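Local coordinates for protein putative creatinine amidohydrolase (Bacteroides fragilis, PDB 3LUB) that probably hydrolyses carbon-nitrogen bonds of linear amides, as a zinc-binding member of the creatininase superfamily, at residues G154-E159 and A226-R231; L114-G119 and F139-A144. All coordinates share one frame; numbering follows the deposited sequence.

Interaction 1: G154-E159 and A226-R231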
loop_
_atom_site.group_PDB
_atom_site.type_symbol
_atom_site.label_atom_id
_atom_site.label_comp_id
_atom_site.label_asym_id
_atom_site.label_seq_id
_atom_site.Cartn_x
_atom_site.Cartn_y
_atom_site.Cartn_z
ATOM N N GLY F 154 -26.946 -26.960 23.848
ATOM C CA GLY F 154 -28.293 -26.928 24.432
ATOM C C GLY F 154 -29.423 -26.702 23.438
ATOM O O GLY F 154 -30.499 -27.295 23.573
ATOM N N TYR F 155 -29.198 -25.849 22.435
ATOM C CA TYR F 155 -30.267 -25.471 21.495
ATOM C C TYR F 155 -30.399 -26.427 20.293
ATOM O O TYR F 155 -31.420 -26.434 19.593
ATOM C CB TYR F 155 -30.067 -24.017 21.055
ATOM C CG TYR F 155 -30.389 -23.001 22.166
ATOM C CD1 TYR F 155 -31.696 -22.560 22.349
ATOM C CD2 TYR F 155 -29.403 -22.488 23.016
ATOM C CE1 TYR F 155 -32.028 -21.642 23.344
ATOM C CE2 TYR F 155 -29.734 -21.567 24.047
ATOM C CZ TYR F 155 -31.050 -21.159 24.196
ATOM O OH TYR F 155 -31.477 -20.268 25.159
ATOM N N PHE F 156 -29.366 -27.222 20.063
ATOM C CA PHE F 156 -29.282 -28.105 18.914
ATOM C C PHE F 156 -28.718 -29.457 19.324
ATOM O O PHE F 156 -28.056 -29.570 20.343
ATOM C CB PHE F 156 -28.419 -27.432 17.817
ATOM C CG PHE F 156 -28.905 -26.046 17.462
ATOM C CD1 PHE F 156 -30.023 -25.872 16.643
ATOM C CD2 PHE F 156 -28.310 -24.930 18.009
ATOM C CE1 PHE F 156 -30.510 -24.596 16.362
ATOM C CE2 PHE F 156 -28.771 -23.673 17.716
ATOM C CZ PHE F 156 -29.885 -23.500 16.896
ATOM N N GLU F 157 -28.987 -30.480 18.517
ATOM C CA GLU F 157 -28.604 -31.850 18.831
ATOM C C GLU F 157 -27.236 -32.235 18.280
ATOM O O GLU F 157 -26.427 -32.820 18.991
ATOM C CB GLU F 157 -29.652 -32.836 18.286
ATOM C CG GLU F 157 -31.065 -32.653 18.858
ATOM C CD GLU F 157 -32.109 -33.598 18.217
ATOM O OE1 GLU F 157 -32.135 -34.812 18.560
ATOM O OE2 GLU F 157 -32.918 -33.113 17.393
ATOM N N ALA F 158 -26.990 -31.950 17.002
ATOM C CA ALA F 158 -25.729 -32.323 16.371
ATOM C C ALA F 158 -24.554 -31.797 17.190
ATOM O O ALA F 158 -24.558 -30.640 17.648
ATOM C CB ALA F 158 -25.666 -31.803 14.942
ATOM N N GLU F 159 -23.563 -32.657 17.396
ATOM C CA GLU F 159 -22.413 -32.281 18.227
ATOM C C GLU F 159 -21.395 -31.513 17.396
ATOM O O GLU F 159 -20.884 -30.496 17.855
ATOM C CB GLU F 159 -21.803 -33.501 18.921
ATOM C CG GLU F 159 -21.787 -33.373 20.477
ATOM C CD GLU F 159 -21.957 -34.725 21.169
ATOM O OE1 GLU F 159 -21.479 -35.739 20.598
ATOM O OE2 GLU F 159 -22.573 -34.778 22.267
ATOM N N ALA F 226 -37.222 -24.797 11.875
ATOM C CA ALA F 226 -37.511 -23.390 12.093
ATOM C C ALA F 226 -37.676 -23.043 13.578
ATOM O O ALA F 226 -37.236 -21.997 14.053
ATOM C CB ALA F 226 -38.800 -22.976 11.311
ATOM N N GLU F 227 -38.330 -23.922 14.320
ATOM C CA GLU F 227 -38.541 -23.696 15.742
ATOM C C GLU F 227 -37.278 -23.727 16.569
ATOM O O GLU F 227 -37.121 -22.935 17.476
ATOM C CB GLU F 227 -39.491 -24.756 16.311
ATOM C CG GLU F 227 -39.794 -24.518 17.777
ATOM C CD GLU F 227 -40.835 -25.449 18.313
ATOM O OE1 GLU F 227 -41.999 -25.386 17.847
ATOM O OE2 GLU F 227 -40.476 -26.248 19.206
ATOM N N LYS F 228 -36.388 -24.670 16.298
ATOM C CA LYS F 228 -35.090 -24.615 16.967
ATOM C C LYS F 228 -34.390 -23.269 16.728
ATOM O O LYS F 228 -33.811 -22.714 17.637
ATOM C CB LYS F 228 -34.184 -25.752 16.529
ATOM C CG LYS F 228 -34.558 -27.130 17.044
ATOM C CD LYS F 228 -33.614 -28.138 16.452
ATOM C CE LYS F 228 -33.773 -29.484 17.040
ATOM N NZ LYS F 228 -33.007 -30.556 16.300
ATOM N N GLY F 229 -34.471 -22.749 15.511
ATOM C CA GLY F 229 -33.823 -21.482 15.136
ATOM C C GLY F 229 -34.456 -20.306 15.852
ATOM O O GLY F 229 -33.771 -19.423 16.370
ATOM N N GLU F 230 -35.788 -20.327 15.901
ATOM C CA GLU F 230 -36.567 -19.282 16.580
ATOM C C GLU F 230 -36.201 -19.163 18.035
ATOM O O GLU F 230 -36.074 -18.042 18.560
ATOM C CB GLU F 230 -38.057 -19.571 16.456
ATOM C CG GLU F 230 -38.939 -18.597 17.197
ATOM C CD GLU F 230 -40.420 -18.909 16.995
ATOM O OE1 GLU F 230 -40.807 -20.110 17.024
ATOM O OE2 GLU F 230 -41.189 -17.947 16.782
ATOM N N ARG F 231 -36.046 -20.307 18.697
ATOM C CA ARG F 231 -35.741 -20.311 20.126
ATOM C C ARG F 231 -34.319 -19.854 20.482
ATOM O O ARG F 231 -34.113 -19.162 21.476
ATOM C CB ARG F 231 -36.024 -21.698 20.707
ATOM C CG ARG F 231 -37.477 -22.022 20.561
ATOM C CD ARG F 231 -37.895 -23.200 21.349
ATOM N NE ARG F 231 -39.342 -23.340 21.259
ATOM C CZ ARG F 231 -40.037 -24.356 21.764
ATOM N NH1 ARG F 231 -39.430 -25.348 22.430
ATOM N NH2 ARG F 231 -41.355 -24.375 21.602
HETATM O O HOH W 1 -33.198 -24.372 19.779
#
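Lys228 and Glu157 make the charged part of this contact, an example of how one long side chain can pin a loop to the first turns of a helix. Lys228 NZ donates to Glu157 OE2 at 2.8 Å in a salt bridge, and the oxygen accepts through its anti lone pair, the one turned away from OE1. The two side chains meet at about a right angle. Lys228 reaches across because its chain is extended beyond CG, with chi2 to chi4 all near 180°. The ammonium group has three partners: besides Glu157 it forms a salt bridge with Glu166 and donates to the carbonyl oxygen of Lys223, so two carboxylates probably help to keep it protonated.

A water carries the second polar link. It donates to Tyr155 O at 2.7 Å and to Lys228 O at 2.8 Å, joining loop and helix backbones where Tyr155 CA and Lys228 CA are 6.7 Å apart.

The remaining contacts are by van der Waals packing. Phe156 CE1 lies 3.9 Å from Lys228 CB; the ring and the lysine chain run in opposite senses, so the base of Lys228 contacts the aromatic while NZ reaches the carboxylates. Farther along the helix, Tyr155 CE1 approaches Arg231 O at 3.7 Å.

Both aromatic rings also meet Tyr232, the next residue of the helix, Phe156 edge-to-face. Near the surface of the chain, the contact thus seats the loop between strand 140-145 and helix 166-175 against the start of helix 226-249; Phe156 also packs on helix 166-175, which carries the zinc ligand Glu168, and Glu166 of that helix binds the backbone nitrogens of Glu157 and Ala158.

Interaction 2: L114-G119 and F139-A144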
loop_
_atom_site.group_PDB
_atom_site.type_symbol
_atom_site.label_atom_id
_atom_site.label_comp_id
_atom_site.label_asym_id
_atom_site.label_seq_id
_atom_site.Cartn_x
_atom_site.Cartn_y
_atom_site.Cartn_z
ATOM N N LEU F 114 -20.011 2.071 16.894
ATOM C CA LEU F 114 -20.267 1.088 15.854
ATOM C C LEU F 114 -20.076 -0.297 16.407
ATOM O O LEU F 114 -19.095 -0.558 17.094
ATOM C CB LEU F 114 -19.290 1.318 14.663
ATOM C CG LEU F 114 -19.242 0.326 13.501
ATOM C CD1 LEU F 114 -20.522 0.322 12.636
ATOM C CD2 LEU F 114 -17.999 0.584 12.612
ATOM N N LEU F 115 -21.009 -1.198 16.110
ATOM C CA LEU F 115 -20.815 -2.618 16.358
ATOM C C LEU F 115 -20.726 -3.333 15.036
ATOM O O LEU F 115 -21.624 -3.200 14.210
ATOM C CB LEU F 115 -21.957 -3.213 17.166
ATOM C CG LEU F 115 -21.849 -4.731 17.372
ATOM C CD1 LEU F 115 -20.761 -5.016 18.384
ATOM C CD2 LEU F 115 -23.153 -5.369 17.736
ATOM N N ILE F 116 -19.655 -4.102 14.857
ATOM C CA ILE F 116 -19.528 -5.036 13.743
ATOM C C ILE F 116 -20.114 -6.379 14.177
ATOM O O ILE F 116 -19.603 -6.991 15.098
ATOM C CB ILE F 116 -18.046 -5.246 13.277
ATOM C CG1 ILE F 116 -17.384 -3.894 12.929
ATOM C CG2 ILE F 116 -18.022 -6.179 12.083
ATOM C CD1 ILE F 116 -15.851 -3.901 12.895
ATOM N N LEU F 117 -21.228 -6.787 13.549
ATOM C CA LEU F 117 -21.852 -8.066 13.859
ATOM C C LEU F 117 -21.541 -9.057 12.733
ATOM O O LEU F 117 -22.132 -9.004 11.646
ATOM C CB LEU F 117 -23.374 -7.910 14.059
ATOM C CG LEU F 117 -24.146 -9.144 14.562
ATOM C CD1 LEU F 117 -23.617 -9.648 15.910
ATOM C CD2 LEU F 117 -25.635 -8.855 14.651
ATOM N N SER F 118 -20.592 -9.947 12.995
ATOM C CA SER F 118 -20.126 -10.854 11.976
ATOM C C SER F 118 -20.976 -12.125 11.921
ATOM O O SER F 118 -21.405 -12.662 12.924
ATOM C CB SER F 118 -18.638 -11.217 12.168
ATOM O OG SER F 118 -18.150 -11.991 11.060
ATOM N N GLY F 119 -21.166 -12.617 10.698
ATOM C CA GLY F 119 -21.802 -13.895 10.444
ATOM C C GLY F 119 -20.813 -14.954 10.048
ATOM O O GLY F 119 -21.203 -16.091 9.863
ATOM N N PHE F 139 -14.096 7.353 18.558
ATOM C CA PHE F 139 -15.034 6.484 17.836
ATOM C C PHE F 139 -14.945 5.073 18.415
ATOM O O PHE F 139 -13.931 4.432 18.326
ATOM C CB PHE F 139 -14.706 6.512 16.341
ATOM C CG PHE F 139 -15.820 6.016 15.445
ATOM C CD1 PHE F 139 -16.120 4.682 15.357
ATOM C CD2 PHE F 139 -16.532 6.897 14.653
ATOM C CE1 PHE F 139 -17.145 4.246 14.534
ATOM C CE2 PHE F 139 -17.545 6.457 13.824
ATOM C CZ PHE F 139 -17.856 5.146 13.767
ATOM N N LEU F 140 -16.014 4.612 19.044
ATOM C CA LEU F 140 -16.046 3.308 19.673
ATOM C C LEU F 140 -16.460 2.241 18.655
ATOM O O LEU F 140 -17.535 2.337 18.091
ATOM C CB LEU F 140 -17.056 3.345 20.807
ATOM C CG LEU F 140 -17.220 2.085 21.652
ATOM C CD1 LEU F 140 -15.903 1.722 22.324
ATOM C CD2 LEU F 140 -18.345 2.279 22.689
ATOM N N ILE F 141 -15.619 1.229 18.446
ATOM C CA ILE F 141 -15.936 0.096 17.585
ATOM C C ILE F 141 -15.846 -1.203 18.385
ATOM O O ILE F 141 -14.767 -1.555 18.884
ATOM C CB ILE F 141 -14.965 0.003 16.374
ATOM C CG1 ILE F 141 -14.819 1.350 15.673
ATOM C CG2 ILE F 141 -15.429 -1.076 15.373
ATOM C CD1 ILE F 141 -13.906 1.285 14.470
ATOM N N ALA F 142 -16.981 -1.916 18.506
ATOM C CA ALA F 142 -17.032 -3.263 19.089
ATOM C C ALA F 142 -17.189 -4.307 17.974
ATOM O O ALA F 142 -17.596 -3.964 16.866
ATOM C CB ALA F 142 -18.174 -3.373 20.103
ATOM N N ALA F 143 -16.847 -5.567 18.267
ATOM C CA ALA F 143 -17.063 -6.666 17.328
ATOM C C ALA F 143 -17.607 -7.889 18.039
ATOM O O ALA F 143 -17.176 -8.213 19.161
ATOM C CB ALA F 143 -15.762 -7.042 16.555
ATOM N N ALA F 144 -18.528 -8.585 17.371
ATOM C CA ALA F 144 -19.060 -9.872 17.870
ATOM C C ALA F 144 -19.427 -10.747 16.707
ATOM O O ALA F 144 -19.865 -10.230 15.689
ATOM C CB ALA F 144 -20.309 -9.645 18.699
#
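Leu114, Ile116 and Ile141 form the apolar centre on one face of two neighbouring strands, and show how side chains of paired parallel strands pack on a shared face. Leu114 and Ile141 project together from paired positions, Leu114 CD2 4.1 Å from Ile141 CG2, whereas Ile116 meets Ile141 at a slant, its CD1 coming to 3.8 Å from Ile141 CG2. That methyl is the branch of Ile141 set anti to the backbone N, and it touches both neighbours. Just before the second strand Phe139 turns the edge of its ring to Leu114, with CE1 3.6 Å from Leu114 CB. Helix 92-108 packs on this face through Val103 and Leu99.

On the other face the leucine branches meet alanine methyls: Leu115 CD1 reaches Ala142 CB at 3.5 Å, and Leu117 CD1 comes to 4.3 Å from Ala144 CB. Helix 226-249 packs against both leucines, while Val205 and Val202 of a second subunit lie on Ala142 and Ala144.

Five backbone hydrogen bonds join the strands, whose directions differ by 17°. The bond from Ile116 N to Ala142 O is 2.9 Å long and nearly straight at the hydrogen (175°), although its donor is tilted 28° from the carbonyl plane. The last, from Ser118 N to Ala144 O at 2.8 Å, lies in the carbonyl plane and marks the polar edge, where Ser118 OG turns instead to the carbonyl oxygen of His120.

This is the pairing of the two strands of a beta-alpha-beta unit, connected through helix 126-135, in a parallel sheet with helices on its two faces. A metal site lies beyond the C-terminal ends of the strands, as is common in alpha/beta folds; the zinc ligand His120 directly follows Gly119.

Along the chain the two contacts come in series. Strand 113-118 runs into helix 126-135 and returns as strand 140-145, so interaction 2 closes a short crossover, with 19 residues between its segments, before interaction 1 opens. The chain then leaves the sheet for the loop holding 154-159, passes helix 166-175, and comes back with helix 226-249, where interaction 1 closes the longer excursion, leaving 66 residues between its two segments. The loops neither nest nor cross. Interactions 1 and 2 lie on opposite sides of the chain's centre, their centres about 25 Å apart. Helix 226-249 connects them: its beginning takes part in interaction 1, and its later turns pack against the leucines of interaction 2.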